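PDB 3RJA: carbohydrate oxidase from Microdochium nivale, which oxidises the C1 hydroxyl of mono-, oligo- and polysaccharides to the corresponding lactones with an FAD cofactor, reducing molecular oxygen to hydrogen peroxide. Local coordinates for residues E234-A237 and R238-P242; A272-Q275 and P276-T280; T368-T371 and N372-A376; G408-N411 and S412-A416; P431-D434 and R435-T439. All blocks are in the same frame, centred on the assembly; numbering follows the deposited sequence.

All five contacts are local turns of the chain, met in series from the N terminus, and none encloses or crosses another. Contact 1 forms the last turn of helix 223-239 and its exit toward strand 245-251; contact 2 does the same for helix 267-278, after strand 258-264. These two touch through Tyr236, whose OH lies 2.7 Å from Ala273 O, and they pack together on strands of the eight-stranded antiparallel sheet. Contact 3 closes a turn in the loop joining strands 352-359 and 384-392. Contact 4 ends helix 403-414, which lies against strand 318-326. Contact 5 starts helix 435-443, its centre about 17 Å from that of contact 4.

Contact 1 (E234-A237 and R238-P242); sequences EDYA and RWVAP. With ZN (zinc ion), chain F.
Tyr236 and Ala241 form the apolar centre, with the CA of Ala241 lying over one face of the phenol ring, offset toward its rim. Ala241 CB comes within 3.6 Å of Tyr236 CE2, and the Val240 side chain crosses that of Tyr236 at about a right angle, its CB 3.7 Å from Tyr236 CD1. CG of Tyr236 stands anti to the backbone N (chi1 177°), a setting that lets its OH reach Pro242 CD. The tyrosine hydroxyl is hydrogen-bonded to Ala273 O on helix 267-278, so an alanine here would probably leave a gap between the two helices and deprive that carbonyl of its hydroxyl partner. The backbone leaves the helix here: Tyr236 O accepts from Val240 N at 3.0 Å and, in an i to i+5 bond that marks the helix end, from Ala241 N at 2.7 Å, the donors reaching it from opposite faces. A water also joins Ala237 O to Ala241 O. At the polar edge Glu234 and Arg238 run side by side, and Arg238 NH2 makes a salt bridge to Glu234 OE2 (2.8 Å). The acid oxygen lies in the guanidinium plane but is approached from above its own carboxylate, whose plane is turned 72° from the guanidinium; Ser328 also bonds OE2. Beyond, Asp235 OD2 binds zinc at 2.0 Å with Glu231, while its OD1 meets the edge of the Trp239 indole and pairs with Lys330. This is the C-terminal turn of a helix, with i to i+4 side-chain pairs and a two-carboxylate zinc site one turn apart.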
# COMPACT_ATOMS: atom_id res chain seq x y z
N GLU A 234 -10.53 19.99 -2.96
CA GLU A 234 -10.72 19.61 -1.56
C GLU A 234 -12.16 19.84 -1.14
O GLU A 234 -12.73 19.00 -0.40
CB GLU A 234 -9.76 20.29 -0.59
CG GLU A 234 -10.11 19.88 0.87
CD GLU A 234 -9.05 20.26 1.90
OE1 GLU A 234 -7.83 20.16 1.56
OE2 GLU A 234 -9.43 20.63 3.06
N ASP A 235 -12.76 20.94 -1.62
CA ASP A 235 -14.16 21.26 -1.31
C ASP A 235 -15.08 20.15 -1.77
O ASP A 235 -15.96 19.68 -1.02
CB ASP A 235 -14.62 22.58 -1.98
CG ASP A 235 -13.97 23.82 -1.39
OD1 ASP A 235 -13.50 23.77 -0.24
OD2 ASP A 235 -13.93 24.86 -2.08
N TYR A 236 -14.92 19.78 -3.04
CA TYR A 236 -15.75 18.76 -3.65
C TYR A 236 -15.54 17.44 -2.89
O TYR A 236 -16.51 16.73 -2.55
CB TYR A 236 -15.39 18.62 -5.14
CG TYR A 236 -16.15 17.53 -5.85
CD1 TYR A 236 -17.49 17.71 -6.27
CD2 TYR A 236 -15.53 16.31 -6.15
CE1 TYR A 236 -18.18 16.68 -6.95
CE2 TYR A 236 -16.20 15.31 -6.85
CZ TYR A 236 -17.52 15.49 -7.24
OH TYR A 236 -18.18 14.46 -7.89
N ALA A 237 -14.29 17.12 -2.58
CA ALA A 237 -13.97 15.90 -1.84
C ALA A 237 -14.66 15.91 -0.47
O ALA A 237 -15.36 14.96 -0.09
CB ALA A 237 -12.44 15.75 -1.69
N ARG A 238 -14.50 17.01 0.27
CA ARG A 238 -14.96 17.02 1.65
C ARG A 238 -16.47 16.95 1.75
O ARG A 238 -17.01 16.16 2.51
CB ARG A 238 -14.42 18.24 2.40
CG ARG A 238 -14.81 18.27 3.87
CD ARG A 238 -14.15 19.43 4.59
NE ARG A 238 -12.69 19.49 4.45
CZ ARG A 238 -11.84 18.65 5.05
NH1 ARG A 238 -12.28 17.66 5.80
NH2 ARG A 238 -10.53 18.81 4.90
N TRP A 239 -17.15 17.73 0.91
CA TRP A 239 -18.58 17.96 1.10
C TRP A 239 -19.57 17.41 0.07
O TRP A 239 -20.76 17.36 0.37
CB TRP A 239 -18.81 19.46 1.24
CG TRP A 239 -18.25 20.04 2.53
CD1 TRP A 239 -18.59 19.69 3.82
CD2 TRP A 239 -17.28 21.09 2.64
NE1 TRP A 239 -17.89 20.47 4.73
CE2 TRP A 239 -17.08 21.34 4.02
CE3 TRP A 239 -16.56 21.85 1.69
CZ2 TRP A 239 -16.17 22.31 4.49
CZ3 TRP A 239 -15.67 22.84 2.16
CH2 TRP A 239 -15.48 23.05 3.55
N VAL A 240 -19.10 17.04 -1.12
CA VAL A 240 -19.99 16.78 -2.26
C VAL A 240 -19.81 15.40 -2.91
O VAL A 240 -20.81 14.73 -3.20
CB VAL A 240 -19.81 17.86 -3.38
CG1 VAL A 240 -20.85 17.67 -4.53
CG2 VAL A 240 -19.91 19.28 -2.79
N ALA A 241 -18.56 15.02 -3.19
CA ALA A 241 -18.26 13.79 -3.93
C ALA A 241 -19.10 12.58 -3.48
O ALA A 241 -18.99 12.10 -2.34
CB ALA A 241 -16.75 13.46 -3.87
N PRO A 242 -19.99 12.08 -4.38
CA PRO A 242 -20.76 10.90 -4.03
C PRO A 242 -19.83 9.71 -3.80
O PRO A 242 -18.70 9.71 -4.25
CB PRO A 242 -21.64 10.68 -5.26
CG PRO A 242 -21.76 12.06 -5.86
CD PRO A 242 -20.40 12.64 -5.67
ZN ZN F . -13.26 26.48 -1.12
O HOH W 1 -17.66 12.99 -0.11

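Contact 2 (A272-Q275 and P276-T280); sequences AAFQ and PLLDT
Gln275, Phe274 and Leu278 dominate this C-terminal turn of helix 267-278, where Pro276 interrupts the regular backbone bonds and kinks the helix. The proline has no N-H for Ala272 O and meets that oxygen with CD. Phe274 O takes two donors, Leu278 N in the carbonyl plane and Leu277 N, an i to i+3 bond, above it at 2.9 Å. The Phe274 ring receives leucines from two directions. Leu278 CD2 comes in the ring plane at the edge, 3.8 Å from Phe274 CD2, and the two side chains cross at about a right angle; Leu277 runs alongside, its CD2 3.5 Å from Phe274 CZ. Tyr236 meets the same ring edge-to-face, and Ile259 of strand 258-264 also touches it, so the aromatic joins the helix to the antiparallel sheet. Gln275 lies on a more exposed flank. Its CG is anti to the backbone N (chi1 -161°) and the chain then bends at chi2, which brings the amide across Leu278 toward Asp279. OE1 is held by Arg271, one turn earlier, leaving the amino end to reach forward. Gln275 NE2 donates almost straight (172°) to Asp279 OD1 at 3.1 Å, in its own amide plane but from above the carboxylate.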
# COMPACT_ATOMS: atom_id res chain seq x y z
N ALA A 272 -22.83 14.08 -14.51
CA ALA A 272 -23.75 14.77 -13.61
C ALA A 272 -23.14 14.85 -12.21
O ALA A 272 -23.18 15.88 -11.58
CB ALA A 272 -25.10 14.06 -13.57
N ALA A 273 -22.56 13.74 -11.74
CA ALA A 273 -21.99 13.68 -10.39
C ALA A 273 -20.74 14.57 -10.22
O ALA A 273 -20.51 15.11 -9.15
CB ALA A 273 -21.67 12.22 -10.02
N PHE A 274 -19.95 14.71 -11.29
CA PHE A 274 -18.67 15.44 -11.26
C PHE A 274 -18.84 16.91 -11.61
O PHE A 274 -17.94 17.71 -11.34
CB PHE A 274 -17.64 14.81 -12.23
CG PHE A 274 -16.25 14.80 -11.70
CD1 PHE A 274 -15.91 14.01 -10.59
CD2 PHE A 274 -15.26 15.60 -12.27
CE1 PHE A 274 -14.61 14.01 -10.07
CE2 PHE A 274 -13.95 15.61 -11.77
CZ PHE A 274 -13.62 14.81 -10.67
N GLN A 275 -19.99 17.26 -12.19
CA GLN A 275 -20.23 18.64 -12.68
C GLN A 275 -19.98 19.76 -11.64
O GLN A 275 -19.44 20.80 -12.01
CB GLN A 275 -21.64 18.78 -13.30
CG GLN A 275 -21.80 20.02 -14.24
CD GLN A 275 -20.83 20.00 -15.42
OE1 GLN A 275 -20.72 19.00 -16.12
NE2 GLN A 275 -20.12 21.10 -15.64
N PRO A 276 -20.38 19.54 -10.36
CA PRO A 276 -20.12 20.54 -9.33
C PRO A 276 -18.66 20.90 -9.23
O PRO A 276 -18.35 22.04 -8.94
CB PRO A 276 -20.63 19.87 -8.04
CG PRO A 276 -21.77 19.01 -8.51
CD PRO A 276 -21.23 18.44 -9.83
N LEU A 277 -17.77 19.93 -9.49
CA LEU A 277 -16.33 20.17 -9.46
C LEU A 277 -15.86 20.88 -10.73
O LEU A 277 -15.11 21.87 -10.66
CB LEU A 277 -15.54 18.86 -9.27
CG LEU A 277 -13.98 19.01 -9.22
CD1 LEU A 277 -13.54 20.21 -8.36
CD2 LEU A 277 -13.30 17.71 -8.70
N LEU A 278 -16.28 20.35 -11.89
CA LEU A 278 -15.98 20.98 -13.19
C LEU A 278 -16.39 22.46 -13.18
O LEU A 278 -15.64 23.30 -13.68
CB LEU A 278 -16.65 20.22 -14.35
CG LEU A 278 -16.33 18.72 -14.47
CD1 LEU A 278 -17.13 18.09 -15.63
CD2 LEU A 278 -14.83 18.49 -14.68
N ASP A 279 -17.54 22.78 -12.56
CA ASP A 279 -17.99 24.19 -12.40
C ASP A 279 -17.08 25.06 -11.55
O ASP A 279 -17.10 26.28 -11.69
CB ASP A 279 -19.40 24.28 -11.81
CG ASP A 279 -20.45 23.68 -12.71
OD1 ASP A 279 -20.21 23.64 -13.94
OD2 ASP A 279 -21.48 23.20 -12.19
N THR A 280 -16.28 24.46 -10.68
CA THR A 280 -15.42 25.29 -9.79
C THR A 280 -13.94 25.23 -10.15
O THR A 280 -13.13 25.95 -9.58
CB THR A 280 -15.63 24.93 -8.32
OG1 THR A 280 -15.56 23.50 -8.17
CG2 THR A 280 -17.00 25.39 -7.88

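Contact 3 (T368-T371 and N372-A376); sequences TKVT and NAETA
Thr371 and Glu374 are joined by reciprocal hydrogen bonds. Thr371 N donates to Glu374 OE1 at 3.1 Å, nearly straight (166°), meeting the oxygen on its anti side; in return Glu374 N donates to Thr371 O, an i to i+3 turn bond, from well above the carbonyl plane. The carboxylate bonding back to Thr371 N resembles the glutamate half of a capping box without the full motif, and it heads residues 372-374, whose backbone is helical in conformation but lacks the regular bonds. OG1 of Thr371 sits between its own backbone N and carbonyl carbon (chi1 70°), which puts it within reach of a weak bond from Ala373 N. Two waters extend the polar links. One donates to Lys369 O and to Glu374 OE1, each at 2.6 Å, giving that carboxylate oxygen a second donor. The other donates to Thr371 O and is bonded to Thr375 OG1, linking the two. The apolar contacts are few: Val370 CG1 lies 3.7 Å from Glu374 CB, flanking the acid's stem as the two side chains cross obliquely, and is 4.0 Å from Thr375 CG2. Glu374 and Thr371 are exposed, while Asn372 is buried. The turn lies in the long loop between strands 352-359 and 384-392 of the eight-stranded sheet. Asn372 bonds to Arg380 farther along this loop and to Glu445, just after helix 435-443, while Ala373 O is bonded by Trp185 and Thr375 touches Lys188, both of helix 181-190.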
# COMPACT_ATOMS: atom_id res chain seq x y z
N THR A 368 -13.79 6.22 5.34
CA THR A 368 -14.08 6.98 6.58
C THR A 368 -15.22 6.42 7.41
O THR A 368 -15.48 6.91 8.50
CB THR A 368 -14.47 8.46 6.27
OG1 THR A 368 -15.79 8.51 5.67
CG2 THR A 368 -13.50 9.09 5.36
N LYS A 369 -15.94 5.43 6.89
CA LYS A 369 -16.99 4.77 7.66
C LYS A 369 -16.43 3.81 8.74
O LYS A 369 -17.17 3.33 9.58
CB LYS A 369 -17.98 4.04 6.75
CG LYS A 369 -18.58 4.92 5.61
CD LYS A 369 -19.29 6.16 6.15
CE LYS A 369 -19.89 7.00 5.04
NZ LYS A 369 -20.29 8.28 5.61
N VAL A 370 -15.12 3.53 8.70
CA VAL A 370 -14.46 2.89 9.81
C VAL A 370 -13.75 4.00 10.59
O VAL A 370 -13.18 4.92 9.99
CB VAL A 370 -13.48 1.80 9.33
CG1 VAL A 370 -12.77 1.11 10.51
CG2 VAL A 370 -14.21 0.75 8.47
N THR A 371 -13.80 3.96 11.92
CA THR A 371 -13.05 4.99 12.68
C THR A 371 -11.63 4.53 13.00
O THR A 371 -11.31 3.36 12.90
CB THR A 371 -13.72 5.30 14.02
OG1 THR A 371 -13.56 4.17 14.88
CG2 THR A 371 -15.24 5.61 13.84
N ASN A 372 -10.80 5.46 13.45
CA ASN A 372 -9.47 5.10 13.91
C ASN A 372 -9.40 4.08 15.05
O ASN A 372 -8.41 3.36 15.15
CB ASN A 372 -8.70 6.36 14.29
CG ASN A 372 -8.08 7.05 13.09
OD1 ASN A 372 -7.87 6.42 12.03
ND2 ASN A 372 -7.77 8.35 13.25
N ALA A 373 -10.42 4.04 15.91
CA ALA A 373 -10.44 3.12 17.05
C ALA A 373 -10.69 1.69 16.61
O ALA A 373 -10.35 0.77 17.33
CB ALA A 373 -11.55 3.56 18.10
N GLU A 374 -11.32 1.52 15.45
CA GLU A 374 -11.85 0.22 15.03
C GLU A 374 -10.86 -0.80 14.42
O GLU A 374 -11.12 -2.00 14.44
CB GLU A 374 -13.08 0.39 14.13
CG GLU A 374 -14.26 1.05 14.87
CD GLU A 374 -15.52 1.07 14.03
OE1 GLU A 374 -15.52 1.64 12.93
OE2 GLU A 374 -16.52 0.48 14.47
N THR A 375 -9.75 -0.30 13.86
CA THR A 375 -8.68 -1.14 13.33
C THR A 375 -7.38 -0.38 13.60
O THR A 375 -7.41 0.80 13.98
CB THR A 375 -8.81 -1.41 11.78
OG1 THR A 375 -8.46 -0.23 11.04
CG2 THR A 375 -10.21 -1.85 11.38
N ALA A 376 -6.25 -1.05 13.42
CA ALA A 376 -4.94 -0.40 13.58
C ALA A 376 -4.75 0.79 12.64
O ALA A 376 -4.01 1.72 12.97
CB ALA A 376 -3.81 -1.43 13.34
O HOH W 2 -17.47 3.22 12.14
O HOH W 3 -9.18 2.25 11.58

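Contact 4 (G408-N411 and S412-A416); sequences GWVN and SVTKA
Ser412 and Trp409 meet in the last turns of helix 403-414, an amphipathic helix lying on strand 318-326 of the antiparallel sheet and beside helix 332-345. The serine turns its hydroxyl back on the helix: with OG between the backbone N and carbonyl carbon (chi1 89°), it donates to Trp409 O at 2.6 Å, tilted 20° from the carbonyl plane. Ser412 OG also sits in the plane of the indole, at its edge, 3.7 Å from Trp409 CD1. An alanine here lacks the hydroxyl, and Trp409 O would probably lose its short side-chain donor and the indole edge its polar neighbour. Beyond this edge the indole stacks with Phe337 and Tyr340 and is bonded through NE1 to Phe337 O. On the sheet side Val410 and Thr414 cross at a slant, one turn apart, with Val410 CG1 4.2 Å from Thr414 CG2, while Val413 is directed to Leu324 and Leu326. On the exposed flank the extended Lys415 chain passes Asn411. There Lys415 N donates to Asn411 O at 3.0 Å, and Lys415 CG lies 3.3 Å from that same oxygen.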
# COMPACT_ATOMS: atom_id res chain seq x y z
N GLY A 408 12.20 18.13 0.78
CA GLY A 408 11.81 19.54 0.77
C GLY A 408 10.33 19.72 0.44
O GLY A 408 9.67 20.58 1.00
N TRP A 409 9.81 18.91 -0.47
CA TRP A 409 8.39 19.03 -0.82
C TRP A 409 7.52 18.67 0.38
O TRP A 409 6.55 19.36 0.65
CB TRP A 409 8.03 18.16 -2.02
CG TRP A 409 6.99 18.76 -2.94
CD1 TRP A 409 6.11 19.80 -2.66
CD2 TRP A 409 6.71 18.35 -4.27
NE1 TRP A 409 5.32 20.05 -3.76
CE2 TRP A 409 5.66 19.17 -4.75
CE3 TRP A 409 7.25 17.37 -5.12
CZ2 TRP A 409 5.16 19.04 -6.04
CZ3 TRP A 409 6.74 17.23 -6.37
CH2 TRP A 409 5.71 18.07 -6.83
N VAL A 410 7.88 17.60 1.08
CA VAL A 410 7.11 17.13 2.23
C VAL A 410 7.23 18.17 3.36
O VAL A 410 6.25 18.49 4.03
CB VAL A 410 7.61 15.73 2.70
CG1 VAL A 410 7.19 15.45 4.15
CG2 VAL A 410 7.12 14.63 1.75
N ASN A 411 8.44 18.70 3.54
CA ASN A 411 8.69 19.72 4.55
C ASN A 411 7.87 20.98 4.24
O ASN A 411 7.35 21.64 5.15
CB ASN A 411 10.18 20.05 4.64
CG ASN A 411 10.45 21.36 5.38
OD1 ASN A 411 10.42 21.41 6.61
ND2 ASN A 411 10.72 22.43 4.61
N SER A 412 7.74 21.29 2.94
CA SER A 412 6.92 22.44 2.53
C SER A 412 5.51 22.36 3.12
O SER A 412 4.96 23.38 3.50
CB SER A 412 6.89 22.62 1.00
OG SER A 412 5.84 21.89 0.40
N VAL A 413 4.95 21.14 3.22
CA VAL A 413 3.61 20.97 3.78
C VAL A 413 3.64 20.90 5.31
O VAL A 413 2.84 21.56 5.98
CB VAL A 413 2.86 19.72 3.19
CG1 VAL A 413 1.53 19.44 3.91
CG2 VAL A 413 2.61 19.88 1.72
N THR A 414 4.57 20.12 5.88
CA THR A 414 4.53 19.84 7.32
C THR A 414 4.89 21.04 8.18
O THR A 414 4.34 21.20 9.29
CB THR A 414 5.38 18.60 7.75
OG1 THR A 414 6.77 18.79 7.44
CG2 THR A 414 4.87 17.32 7.06
N LYS A 415 5.79 21.88 7.66
CA LYS A 415 6.14 23.08 8.39
C LYS A 415 4.88 23.95 8.59
O LYS A 415 4.83 24.71 9.54
CB LYS A 415 7.28 23.85 7.71
CG LYS A 415 6.88 24.65 6.46
CD LYS A 415 8.10 25.33 5.85
CE LYS A 415 7.66 26.37 4.82
NZ LYS A 415 8.78 26.86 3.94
N ALA A 416 3.86 23.77 7.75
CA ALA A 416 2.65 24.61 7.84
C ALA A 416 1.55 24.05 8.75
O ALA A 416 0.48 24.66 8.90
CB ALA A 416 2.09 24.89 6.48

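Contact 5 (P431-D434 and R435-T439); sequences PRMD and RDYAT
Met433 and Ala438 make the close-packed part of this contact together with the ring of Tyr437. Met433 SD lies at the ring edge, in its plane, 3.6 Å from Tyr437 CD2 and 4.8 Å from the ring centroid: a Met-aromatic contact of the edge type. CG of Met433 is anti to the carbonyl carbon (chi1 -65°) and the chain is extended to the sulfur; the bend at chi3 then brings CE near Ala438. Met433 CB also stands 3.9 Å from Ala438 CB. Val441 and Tyr442, farther along helix 435-443, and Met424 also touch the methionine, extending this apolar patch.

The other side is polar and more exposed. Asp434 OD1 accepts from Tyr437 N at 2.8 Å, the donor lying nearly in line with the C-O bond and the bond almost straight (171°), while Asp434 O takes Ala438 N at 2.9 Å. Arg435 and Asp436 send their charged ends elsewhere: the extended arginine pairs with Asp461 and bonds to Ala468 O, and Asp436 forms a salt bridge with Arg470. A carboxylate at the first turn would probably also be favoured by the partial positive charge of the helix start. Asp434 is thus a classic N-cap opening helix 435-443 in the berberine-like region; Met433, just before the cap, packs on Tyr437 and Ala438 of the first turn, and its contact with Ala438 is a hydrophobic staple.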
# COMPACT_ATOMS: atom_id res chain seq x y z
N PRO A 431 12.27 4.72 4.39
CA PRO A 431 13.19 4.21 5.43
C PRO A 431 14.07 5.27 6.07
O PRO A 431 14.80 4.96 7.02
CB PRO A 431 14.06 3.21 4.68
CG PRO A 431 14.08 3.76 3.24
CD PRO A 431 12.68 4.34 3.03
N ARG A 432 14.02 6.51 5.57
CA ARG A 432 14.93 7.55 6.11
C ARG A 432 14.36 8.27 7.34
O ARG A 432 14.31 9.50 7.40
CB ARG A 432 15.37 8.53 5.01
CG ARG A 432 16.34 7.86 4.04
CD ARG A 432 16.59 8.72 2.78
NE ARG A 432 17.36 9.94 3.04
CZ ARG A 432 16.84 11.17 3.19
NH1 ARG A 432 15.51 11.40 3.12
NH2 ARG A 432 17.66 12.20 3.40
N MET A 433 13.88 7.47 8.29
CA MET A 433 13.38 7.94 9.58
C MET A 433 13.74 6.89 10.65
O MET A 433 13.68 5.68 10.37
CB MET A 433 11.86 8.13 9.54
CG MET A 433 11.33 9.24 8.58
SD MET A 433 9.49 9.34 8.52
CE MET A 433 9.06 7.77 7.79
N ASP A 434 14.13 7.32 11.85
CA ASP A 434 14.48 6.37 12.88
C ASP A 434 13.20 5.67 13.37
O ASP A 434 12.10 6.13 13.06
CB ASP A 434 15.29 7.02 14.02
CG ASP A 434 14.47 7.99 14.89
OD1 ASP A 434 13.25 7.82 15.10
OD2 ASP A 434 15.09 8.92 15.44
N ARG A 435 13.37 4.57 14.11
CA ARG A 435 12.25 3.72 14.55
C ARG A 435 11.14 4.46 15.31
O ARG A 435 9.94 4.23 15.09
CB ARG A 435 12.80 2.56 15.42
CG ARG A 435 11.79 1.45 15.67
CD ARG A 435 12.41 0.23 16.34
NE ARG A 435 11.42 -0.84 16.52
CZ ARG A 435 11.70 -2.02 17.07
NH1 ARG A 435 12.93 -2.29 17.51
NH2 ARG A 435 10.74 -2.92 17.19
N ASP A 436 11.53 5.35 16.23
CA ASP A 436 10.53 6.08 17.02
C ASP A 436 9.75 7.10 16.19
O ASP A 436 8.53 7.20 16.32
CB ASP A 436 11.18 6.78 18.22
CG ASP A 436 11.87 5.82 19.16
OD1 ASP A 436 11.35 4.72 19.43
OD2 ASP A 436 12.96 6.18 19.62
N TYR A 437 10.45 7.88 15.39
CA TYR A 437 9.80 8.90 14.59
C TYR A 437 8.88 8.25 13.55
O TYR A 437 7.73 8.65 13.40
CB TYR A 437 10.84 9.81 13.92
CG TYR A 437 10.23 10.96 13.16
CD1 TYR A 437 9.85 12.14 13.81
CD2 TYR A 437 10.03 10.89 11.78
CE1 TYR A 437 9.30 13.21 13.09
CE2 TYR A 437 9.48 11.97 11.05
CZ TYR A 437 9.11 13.12 11.71
OH TYR A 437 8.56 14.17 10.99
N ALA A 438 9.40 7.24 12.85
CA ALA A 438 8.64 6.58 11.78
C ALA A 438 7.34 6.02 12.33
O ALA A 438 6.28 6.24 11.78
CB ALA A 438 9.46 5.46 11.15
N THR A 439 7.42 5.31 13.47
CA THR A 439 6.22 4.66 13.98
C THR A 439 5.28 5.72 14.51
O THR A 439 4.07 5.54 14.48
CB THR A 439 6.54 3.54 15.00
OG1 THR A 439 7.32 4.07 16.09
CG2 THR A 439 7.30 2.38 14.31